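PDB 5AEG: alpha-glucosidase YIHQ from Escherichia coli, which hydrolyses alpha-sulfoquinovosides, releasing sulfoquinovose from plant sulfolipids and from sulfoquinovosyl glycerol so that the bacterium can degrade it as a carbon and sulfur source. Local coordinates for residues I89-N94 with L107-L112; V302-K307 with N335-S340; V475-D480 with S517-L522. All blocks are in the same frame, centred on the assembly; numbering follows the deposited sequence.

Overall arrangement
Three contacts follow one another along the chain, so none encloses or crosses another. Contact 1 closes a short loop of 12 residues, joining strands 89-97 and 103-109 of a beta hairpin in the N-terminal galactose mutarotase-like domain. The other two belong to the TIM-barrel domain. Contact 2 bridges 27 residues and sets the loop after strand 299-302 against the chain leaving barrel strand 329-334, beside the catalytic nucleophile. Contact 3 bridges 36 residues and joins the loop after strand 468-469 to the start of helix 518-528. The centres of contacts 2 and 3 lie about 30 Å apart; the centre of contact 1 lies about 44 Å from that of contact 2.

Contact 1. Residues I89-N94 with L107-L112; sequences ISATLN and LQNDNL
The carboxylate of Asp110 turns a face to the backbone of Ser90, at the end of an antiparallel beta hairpin (strands 89-97 and 103-109) in the galactose mutarotase-like domain: Ser90 N donates to Asp110 OD2 over 3.1 Å from well above the carboxylate plane, 63° out of it. The other oxygen, OD1, takes the N-H of Asn111 and also bonds to the His114 ring. The Asn109 amide instead sets its OD1 against the methyl of Ala91, with CB 3.6 Å from OD1, while its ND2 donates to His114 O; this OD1 is buried with no polar partner in the model. Gln108 NE2 donates to Asn109 O, which lies in the plane of the Gln108 amide, and also bonds to Asp220.

The hydrogen-bonded pair of the hairpin is Thr92 with Gln108, where Thr92 N to Gln108 O and Gln108 N to Thr92 O both measure 2.9 Å. Next along the ladder, Asp110 N still donates to Ser90 O at 2.9 Å, but the return bond from Ser90 N goes to the Asp110 side chain instead of its carbonyl. Aspartate suits this place where the strand ends, because its CG sits between the backbone N and the carbonyl carbon (chi1 51°), which brings the carboxylate back over Ser90 and lets it stand in for the missing backbone acceptor.

Thr92 and Gln108, polar and partly exposed, share one face of the hairpin. Ala91, Leu93, Leu107 and Asn109 occupy the other and are buried, with Leu107 and Asn109 also resting on Ile117. Small Ala91 fits beside Leu107, Ala91 CB 4.2 Å from Leu107 CD2. On its other flank Leu107 meets Leu93, with Leu107 CG 4.1 Å from Leu93 CD1.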
loop_
_atom_site.group_PDB
_atom_site.type_symbol
_atom_site.label_atom_id
_atom_site.label_comp_id
_atom_site.label_asym_id
_atom_site.label_seq_id
_atom_site.Cartn_x
_atom_site.Cartn_y
_atom_site.Cartn_z
ATOM N N ILE A 89 7.178 15.696 36.774
ATOM C CA ILE A 89 7.033 15.153 35.391
ATOM C C ILE A 89 6.709 13.685 35.549
ATOM O O ILE A 89 7.470 12.966 36.210
ATOM C CB ILE A 89 8.370 15.328 34.601
ATOM C CG1 ILE A 89 8.871 16.749 34.742
ATOM C CG2 ILE A 89 8.214 14.950 33.106
ATOM C CD1 ILE A 89 10.394 16.847 34.715
ATOM N N SER A 90 5.628 13.221 34.927
ATOM C CA SER A 90 5.273 11.859 35.072
ATOM C C SER A 90 4.445 11.355 33.907
ATOM O O SER A 90 3.856 12.153 33.097
ATOM C CB SER A 90 4.469 11.674 36.404
ATOM O OG SER A 90 3.309 12.414 36.340
ATOM N N ALA A 91 4.345 10.029 33.856
ATOM C CA ALA A 91 3.401 9.398 32.925
ATOM C C ALA A 91 2.925 8.063 33.515
ATOM O O ALA A 91 3.637 7.484 34.305
ATOM C CB ALA A 91 4.131 9.118 31.585
ATOM N N THR A 92 1.819 7.541 33.054
ATOM C CA THR A 92 1.352 6.209 33.531
ATOM C C THR A 92 1.293 5.219 32.374
ATOM O O THR A 92 0.939 5.587 31.246
ATOM C CB THR A 92 -0.044 6.226 34.149
ATOM O OG1 THR A 92 -0.899 6.758 33.198
ATOM C CG2 THR A 92 -0.108 7.138 35.386
ATOM N N LEU A 93 1.674 3.990 32.653
ATOM C CA LEU A 93 1.586 2.895 31.688
ATOM C C LEU A 93 0.769 1.803 32.305
ATOM O O LEU A 93 1.154 1.254 33.358
ATOM C CB LEU A 93 2.985 2.377 31.350
ATOM C CG LEU A 93 3.017 1.097 30.484
ATOM C CD1 LEU A 93 2.439 1.423 29.103
ATOM C CD2 LEU A 93 4.383 0.499 30.404
ATOM N N ASN A 94 -0.394 1.546 31.740
ATOM C CA ASN A 94 -1.195 0.426 32.097
ATOM C C ASN A 94 -0.877 -0.776 31.208
ATOM O O ASN A 94 -0.843 -0.652 29.953
ATOM C CB ASN A 94 -2.677 0.767 31.982
ATOM C CG ASN A 94 -3.439 0.286 33.183
ATOM O OD1 ASN A 94 -3.603 1.058 34.128
ATOM N ND2 ASN A 94 -3.809 -1.017 33.214
ATOM N N LEU A 107 -0.362 4.157 27.406
ATOM C CA LEU A 107 0.520 5.161 27.967
ATOM C C LEU A 107 -0.214 6.478 27.979
ATOM O O LEU A 107 -0.791 6.880 26.966
ATOM C CB LEU A 107 1.721 5.286 27.080
ATOM C CG LEU A 107 3.068 5.178 27.660
ATOM C CD1 LEU A 107 4.066 5.103 26.489
ATOM C CD2 LEU A 107 3.288 6.365 28.576
ATOM N N GLN A 108 -0.179 7.195 29.110
ATOM C CA GLN A 108 -0.736 8.535 29.159
ATOM C C GLN A 108 0.193 9.508 29.912
ATOM O O GLN A 108 0.504 9.270 31.062
ATOM C CB GLN A 108 -2.153 8.463 29.754
ATOM C CG GLN A 108 -2.879 9.804 29.954
ATOM C CD GLN A 108 -3.105 10.581 28.638
ATOM O OE1 GLN A 108 -3.928 10.199 27.801
ATOM N NE2 GLN A 108 -2.331 11.662 28.427
ATOM N N ASN A 109 0.665 10.568 29.248
ATOM C CA ASN A 109 1.567 11.514 29.845
ATOM C C ASN A 109 0.716 12.369 30.836
ATOM O O ASN A 109 -0.500 12.519 30.636
ATOM C CB ASN A 109 2.238 12.414 28.832
ATOM C CG ASN A 109 3.289 11.688 28.018
ATOM O OD1 ASN A 109 3.603 10.539 28.291
ATOM N ND2 ASN A 109 3.852 12.380 27.002
ATOM N N ASP A 110 1.390 12.884 31.851
ATOM C CA ASP A 110 0.780 13.764 32.889
ATOM C C ASP A 110 -0.094 14.833 32.356
ATOM O O ASP A 110 -1.181 15.037 32.785
ATOM C CB ASP A 110 1.892 14.394 33.784
ATOM C CG ASP A 110 3.074 15.103 32.984
ATOM O OD1 ASP A 110 3.075 15.132 31.677
ATOM O OD2 ASP A 110 4.094 15.585 33.635
ATOM N N ASN A 111 0.361 15.553 31.362
ATOM C CA ASN A 111 -0.556 16.486 30.696
ATOM C C ASN A 111 -0.324 16.567 29.188
ATOM O O ASN A 111 0.810 16.203 28.678
ATOM C CB ASN A 111 -0.416 17.847 31.360
ATOM C CG ASN A 111 0.961 18.438 31.185
ATOM O OD1 ASN A 111 1.324 18.921 30.107
ATOM N ND2 ASN A 111 1.739 18.403 32.222
ATOM N N LEU A 112 -1.346 17.140 28.540
ATOM C CA LEU A 112 -1.418 17.341 27.094
ATOM C C LEU A 112 -0.241 18.113 26.560
ATOM O O LEU A 112 0.095 17.915 25.411
ATOM C CB LEU A 112 -2.710 18.084 26.646
ATOM C CG LEU A 112 -4.045 17.344 26.484
ATOM C CD1 LEU A 112 -5.091 18.319 25.924
ATOM C CD2 LEU A 112 -3.950 16.108 25.593
#

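Contact 2. Residues V302-K307 with N335-S340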
loop_
_atom_site.group_PDB
_atom_site.type_symbol
_atom_site.label_atom_id
_atom_site.label_comp_id
_atom_site.label_asym_id
_atom_site.label_seq_id
_atom_site.Cartn_x
_atom_site.Cartn_y
_atom_site.Cartn_z
ATOM N N VAL A 302 -6.890 14.708 -16.163
ATOM C CA VAL A 302 -8.253 14.298 -15.952
ATOM C C VAL A 302 -8.964 15.533 -15.332
ATOM O O VAL A 302 -8.366 16.242 -14.522
ATOM C CB VAL A 302 -8.311 13.120 -14.978
ATOM C CG1 VAL A 302 -9.719 12.778 -14.594
ATOM C CG2 VAL A 302 -7.636 11.904 -15.592
ATOM N N MET A 303 -10.225 15.712 -15.702
ATOM C CA MET A 303 -11.090 16.740 -15.156
ATOM C C MET A 303 -11.651 16.231 -13.836
ATOM O O MET A 303 -12.379 15.195 -13.768
ATOM C CB MET A 303 -12.209 17.050 -16.205
ATOM C CG MET A 303 -13.316 18.007 -15.788
ATOM S SD MET A 303 -12.718 19.706 -15.784
ATOM C CE MET A 303 -12.297 19.998 -17.493
ATOM N N TRP A 304 -11.362 16.932 -12.738
ATOM C CA TRP A 304 -11.770 16.432 -11.433
ATOM C C TRP A 304 -13.224 16.750 -11.013
ATOM O O TRP A 304 -13.497 17.435 -10.004
ATOM C CB TRP A 304 -10.765 16.874 -10.359
ATOM C CG TRP A 304 -9.397 16.261 -10.466
ATOM C CD1 TRP A 304 -8.912 15.500 -11.450
ATOM C CD2 TRP A 304 -8.350 16.391 -9.519
ATOM N NE1 TRP A 304 -7.587 15.177 -11.222
ATOM C CE2 TRP A 304 -7.237 15.719 -10.027
ATOM C CE3 TRP A 304 -8.232 17.053 -8.316
ATOM C CZ2 TRP A 304 -6.039 15.647 -9.337
ATOM C CZ3 TRP A 304 -6.991 16.980 -7.641
ATOM C CH2 TRP A 304 -5.969 16.259 -8.142
ATOM N N ASN A 305 -14.164 16.301 -11.816
ATOM C CA ASN A 305 -15.570 16.365 -11.482
ATOM C C ASN A 305 -16.189 15.015 -11.864
ATOM O O ASN A 305 -16.263 14.700 -13.030
ATOM C CB ASN A 305 -16.238 17.530 -12.238
ATOM C CG ASN A 305 -17.614 17.863 -11.656
ATOM O OD1 ASN A 305 -17.714 18.402 -10.569
ATOM N ND2 ASN A 305 -18.647 17.406 -12.299
ATOM N N TRP A 306 -16.690 14.301 -10.856
ATOM C CA TRP A 306 -16.934 12.850 -10.885
ATOM C C TRP A 306 -18.347 12.525 -11.408
ATOM O O TRP A 306 -19.233 11.976 -10.744
ATOM C CB TRP A 306 -16.576 12.192 -9.532
ATOM C CG TRP A 306 -15.376 12.800 -8.940
ATOM C CD1 TRP A 306 -15.281 13.407 -7.721
ATOM C CD2 TRP A 306 -14.083 12.826 -9.485
ATOM N NE1 TRP A 306 -14.031 13.868 -7.505
ATOM C CE2 TRP A 306 -13.280 13.579 -8.594
ATOM C CE3 TRP A 306 -13.538 12.404 -10.707
ATOM C CZ2 TRP A 306 -11.965 13.789 -8.809
ATOM C CZ3 TRP A 306 -12.209 12.626 -10.922
ATOM C CH2 TRP A 306 -11.443 13.310 -9.996
ATOM N N LYS A 307 -18.456 12.811 -12.706
ATOM C CA LYS A 307 -19.645 12.528 -13.453
ATOM C C LYS A 307 -19.241 12.271 -14.896
ATOM O O LYS A 307 -18.311 12.921 -15.418
ATOM C CB LYS A 307 -20.517 13.763 -13.325
ATOM C CG LYS A 307 -21.937 13.689 -13.829
ATOM C CD LYS A 307 -22.792 14.739 -13.059
ATOM C CE LYS A 307 -22.170 16.160 -12.822
ATOM N NZ LYS A 307 -22.253 16.710 -11.411
ATOM N N ASN A 335 -11.227 10.708 -6.934
ATOM C CA ASN A 335 -10.376 11.086 -5.846
ATOM C C ASN A 335 -11.172 11.979 -4.857
ATOM O O ASN A 335 -12.323 12.317 -5.189
ATOM C CB ASN A 335 -9.066 11.619 -6.330
ATOM C CG ASN A 335 -9.094 13.018 -6.843
ATOM O OD1 ASN A 335 -9.732 13.892 -6.316
ATOM N ND2 ASN A 335 -8.280 13.266 -7.817
ATOM N N PRO A 336 -10.588 12.311 -3.705
ATOM C CA PRO A 336 -11.433 12.943 -2.682
ATOM C C PRO A 336 -11.328 14.469 -2.731
ATOM O O PRO A 336 -11.585 15.126 -1.713
ATOM C CB PRO A 336 -10.892 12.320 -1.415
ATOM C CG PRO A 336 -9.389 12.298 -1.684
ATOM C CD PRO A 336 -9.235 12.022 -3.159
ATOM N N TYR A 337 -10.986 15.025 -3.912
ATOM C CA TYR A 337 -11.013 16.457 -4.195
ATOM C C TYR A 337 -12.059 16.715 -5.307
ATOM O O TYR A 337 -12.529 15.776 -5.976
ATOM C CB TYR A 337 -9.693 16.974 -4.699
ATOM C CG TYR A 337 -8.460 16.630 -3.857
ATOM C CD1 TYR A 337 -8.092 17.404 -2.741
ATOM C CD2 TYR A 337 -7.597 15.598 -4.248
ATOM C CE1 TYR A 337 -6.910 17.117 -2.027
ATOM C CE2 TYR A 337 -6.488 15.269 -3.519
ATOM C CZ TYR A 337 -6.083 16.051 -2.422
ATOM O OH TYR A 337 -4.899 15.719 -1.706
ATOM N N VAL A 338 -12.414 17.978 -5.461
ATOM C CA VAL A 338 -13.414 18.383 -6.459
ATOM C C VAL A 338 -12.965 19.692 -7.081
ATOM O O VAL A 338 -12.718 20.671 -6.383
ATOM C CB VAL A 338 -14.827 18.475 -5.885
ATOM C CG1 VAL A 338 -15.484 17.123 -5.727
ATOM C CG2 VAL A 338 -14.884 19.234 -4.563
ATOM N N ALA A 339 -12.929 19.723 -8.404
ATOM C CA ALA A 339 -12.465 20.880 -9.137
ATOM C C ALA A 339 -13.356 22.135 -8.787
ATOM O O ALA A 339 -14.568 22.110 -8.960
ATOM C CB ALA A 339 -12.573 20.616 -10.618
ATOM N N SER A 340 -12.715 23.216 -8.436
ATOM C CA SER A 340 -13.424 24.394 -7.861
ATOM C C SER A 340 -14.359 25.086 -8.851
ATOM O O SER A 340 -15.330 25.724 -8.427
ATOM C CB SER A 340 -12.433 25.388 -7.300
ATOM O OG SER A 340 -11.663 25.856 -8.354
HETATM O O HOH W 1 -16.331 19.874 -8.795
#
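Ala339 N donates to Trp304 O across 2.8 Å, a nearly straight bond that ties the turn around Trp304, a residue of the sulfolipid binding site, to the short strand 337-339. The setting is the TIM barrel of family 31, where Asn335 directly follows barrel strand 329-334. Trp304 and Trp306 are each the centre of an inverse gamma turn, and the CB of each points toward segment 335-340.

Asn335 works on both indoles. Its CG lies between the backbone N and the carbonyl carbon (chi1 77°), which brings the amide to them. ND2 stands over the centre of the Trp304 ring, 3.4 Å above the plane, with the amide turned 84° to the ring. An amide suits the place, close to the nucleophile Asp405, because OD1 can accept from Tyr337 N in an Asx turn while ND2 bonds to Tyr333 OH. The same OD1 also touches Trp306, 3.3 Å from CZ2.

Trp306 has the Trp304 carbonyl carbon over one face and Asn335 N over the opposite one. Tyr337 O lies at its edge, taking NE1 at 2.9 Å nearly along the C=O axis. A phenylalanine in its place would probably leave Tyr337 O without this donor and the turn less firmly fixed to the strand. Trp304 and Tyr337 run side by side with nearly parallel but barely overlapping rings, CZ3 to CD2 3.7 Å, and Phe367 meets both edge-to-face. At Asn305, a water donates to OD1 at 2.7 Å and to Ala339 O at 2.9 Å.

Contact 3. Residues V475-D480 with S517-L522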
loop_
_atom_site.group_PDB
_atom_site.type_symbol
_atom_site.label_atom_id
_atom_site.label_comp_id
_atom_site.label_asym_id
_atom_site.label_seq_id
_atom_site.Cartn_x
_atom_site.Cartn_y
_atom_site.Cartn_z
ATOM N N VAL A 475 9.129 5.001 -15.006
ATOM C CA VAL A 475 9.297 4.118 -16.182
ATOM C C VAL A 475 10.768 3.782 -16.363
ATOM O O VAL A 475 11.352 4.024 -17.421
ATOM C CB VAL A 475 8.622 4.731 -17.440
ATOM C CG1 VAL A 475 7.113 4.791 -17.230
ATOM C CG2 VAL A 475 9.183 6.087 -17.870
ATOM N N ASP A 476 11.390 3.219 -15.313
ATOM C CA ASP A 476 12.821 2.939 -15.281
ATOM C C ASP A 476 13.042 1.636 -14.617
ATOM O O ASP A 476 12.062 0.933 -14.226
ATOM C CB ASP A 476 13.694 4.109 -14.738
ATOM C CG ASP A 476 13.671 4.288 -13.211
ATOM O OD1 ASP A 476 13.233 3.383 -12.414
ATOM O OD2 ASP A 476 14.141 5.369 -12.787
ATOM N N TRP A 477 14.309 1.265 -14.557
ATOM C CA TRP A 477 14.765 0.002 -13.981
ATOM C C TRP A 477 15.417 0.206 -12.612
ATOM O O TRP A 477 16.199 -0.664 -12.121
ATOM C CB TRP A 477 15.785 -0.649 -14.944
ATOM C CG TRP A 477 15.279 -0.859 -16.390
ATOM C CD1 TRP A 477 15.394 -0.002 -17.447
ATOM C CD2 TRP A 477 14.612 -2.042 -16.909
ATOM N NE1 TRP A 477 14.833 -0.556 -18.561
ATOM C CE2 TRP A 477 14.395 -1.820 -18.286
ATOM C CE3 TRP A 477 14.256 -3.279 -16.347
ATOM C CZ2 TRP A 477 13.795 -2.782 -19.139
ATOM C CZ3 TRP A 477 13.639 -4.236 -17.172
ATOM C CH2 TRP A 477 13.428 -3.985 -18.578
ATOM N N SER A 478 15.130 1.311 -11.949
ATOM C CA SER A 478 15.856 1.557 -10.650
ATOM C C SER A 478 15.379 0.587 -9.593
ATOM O O SER A 478 14.189 0.140 -9.604
ATOM C CB SER A 478 15.673 2.987 -10.183
ATOM O OG SER A 478 14.311 3.284 -9.989
ATOM N N LEU A 479 16.215 0.354 -8.602
ATOM C CA LEU A 479 15.815 -0.412 -7.433
ATOM C C LEU A 479 14.787 0.319 -6.597
ATOM O O LEU A 479 13.808 -0.293 -6.138
ATOM C CB LEU A 479 17.037 -0.724 -6.567
ATOM C CG LEU A 479 18.011 -1.741 -7.130
ATOM C CD1 LEU A 479 19.182 -1.985 -6.168
ATOM C CD2 LEU A 479 17.249 -3.044 -7.309
ATOM N N ASP A 480 14.920 1.603 -6.372
ATOM C CA ASP A 480 14.064 2.311 -5.414
ATOM C C ASP A 480 12.770 2.882 -5.992
ATOM O O ASP A 480 11.868 3.218 -5.230
ATOM C CB ASP A 480 14.847 3.450 -4.745
ATOM C CG ASP A 480 16.033 2.923 -3.954
ATOM O OD1 ASP A 480 15.812 2.391 -2.893
ATOM O OD2 ASP A 480 17.161 3.027 -4.427
ATOM N N SER A 517 10.438 2.097 -22.338
ATOM C CA SER A 517 10.824 1.253 -23.513
ATOM C C SER A 517 9.828 0.086 -23.695
ATOM O O SER A 517 9.052 -0.346 -22.771
ATOM C CB SER A 517 12.251 0.747 -23.315
ATOM O OG SER A 517 12.307 -0.167 -22.240
ATOM N N LYS A 518 9.856 -0.438 -24.911
ATOM C CA LYS A 518 9.213 -1.713 -25.158
ATOM C C LYS A 518 9.721 -2.796 -24.225
ATOM O O LYS A 518 8.901 -3.556 -23.701
ATOM C CB LYS A 518 9.495 -2.145 -26.594
ATOM C CG LYS A 518 8.872 -3.470 -27.017
ATOM C CD LYS A 518 9.030 -3.561 -28.549
ATOM C CE LYS A 518 8.904 -5.000 -29.038
ATOM N NZ LYS A 518 9.118 -5.024 -30.565
ATOM N N GLU A 519 11.018 -2.890 -24.044
ATOM C CA GLU A 519 11.593 -3.902 -23.193
ATOM C C GLU A 519 11.024 -3.793 -21.758
ATOM O O GLU A 519 10.662 -4.811 -21.174
ATOM C CB GLU A 519 13.104 -3.817 -23.158
ATOM C CG GLU A 519 13.782 -4.905 -22.361
ATOM C CD GLU A 519 15.229 -4.659 -22.102
ATOM O OE1 GLU A 519 15.757 -3.733 -22.663
ATOM O OE2 GLU A 519 15.875 -5.449 -21.370
ATOM N N LEU A 520 10.945 -2.577 -21.206
ATOM C CA LEU A 520 10.349 -2.389 -19.829
ATOM C C LEU A 520 8.888 -2.821 -19.790
ATOM O O LEU A 520 8.481 -3.536 -18.876
ATOM C CB LEU A 520 10.577 -0.956 -19.340
ATOM C CG LEU A 520 10.083 -0.709 -17.907
ATOM C CD1 LEU A 520 10.874 -1.610 -16.947
ATOM C CD2 LEU A 520 10.309 0.784 -17.563
ATOM N N LEU A 521 8.077 -2.430 -20.788
ATOM C CA LEU A 521 6.727 -2.821 -20.827
ATOM C C LEU A 521 6.584 -4.349 -20.809
ATOM O O LEU A 521 5.760 -4.877 -20.105
ATOM C CB LEU A 521 6.002 -2.282 -22.078
ATOM C CG LEU A 521 4.512 -2.496 -22.144
ATOM C CD1 LEU A 521 3.781 -1.726 -21.006
ATOM C CD2 LEU A 521 3.941 -2.000 -23.473
ATOM N N LEU A 522 7.340 -5.041 -21.643
ATOM C CA LEU A 522 7.232 -6.492 -21.784
ATOM C C LEU A 522 7.731 -7.233 -20.557
ATOM O O LEU A 522 7.069 -8.178 -20.117
ATOM C CB LEU A 522 7.966 -6.983 -23.057
ATOM C CG LEU A 522 7.464 -6.348 -24.370
ATOM C CD1 LEU A 522 7.957 -7.152 -25.554
ATOM C CD2 LEU A 522 5.997 -6.160 -24.504
HETATM O O HOH W 2 12.131 2.685 -19.963
HETATM O O HOH W 3 14.516 0.822 -20.886
#
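The irregular loop 475-480 passes the first turn of helix 518-528 without any direct hydrogen bond between them, the closest alpha carbons being those of Asp476 and Leu520 at 7.4 Å. Ser517 is the N-cap of that TIM-barrel domain helix: its OG accepts from Leu520 N at 3.0 Å, the short hydroxyl supplying an acceptor for an amide in the first turn.

Leu520 carries the packing. CG anti to the backbone N (chi1 -176°) carries the branch to the loop, where the two methyls take different surfaces. CD1 makes a CH-pi contact over the centre of the Trp477 six-membered ring, 3.5 Å from the centroid and almost on its normal, while CD2 presses on the Val475 backbone, 3.3 Å from Val475 C. A branched leucine can serve both surfaces at once. Glu519 lays its aliphatic stem near the same indole, CG to Trp477 CZ2 3.9 Å, and sends OE2 to Gly622 N.

Within the loop, Asp476 OD1 accepts from Ser478 N in an Asx turn and also from Ser478 OG, both from the same face of the carboxylate. Ser478 OG in turn bonds to the backbone N of Asp481, a calcium ligand. Two waters fill in for the missing direct bonds. One joins Val475 O to Ser517 N; the other lies in the indole plane, 2.7 Å from Trp477 NE1 and 2.8 Å from Ser517 OG.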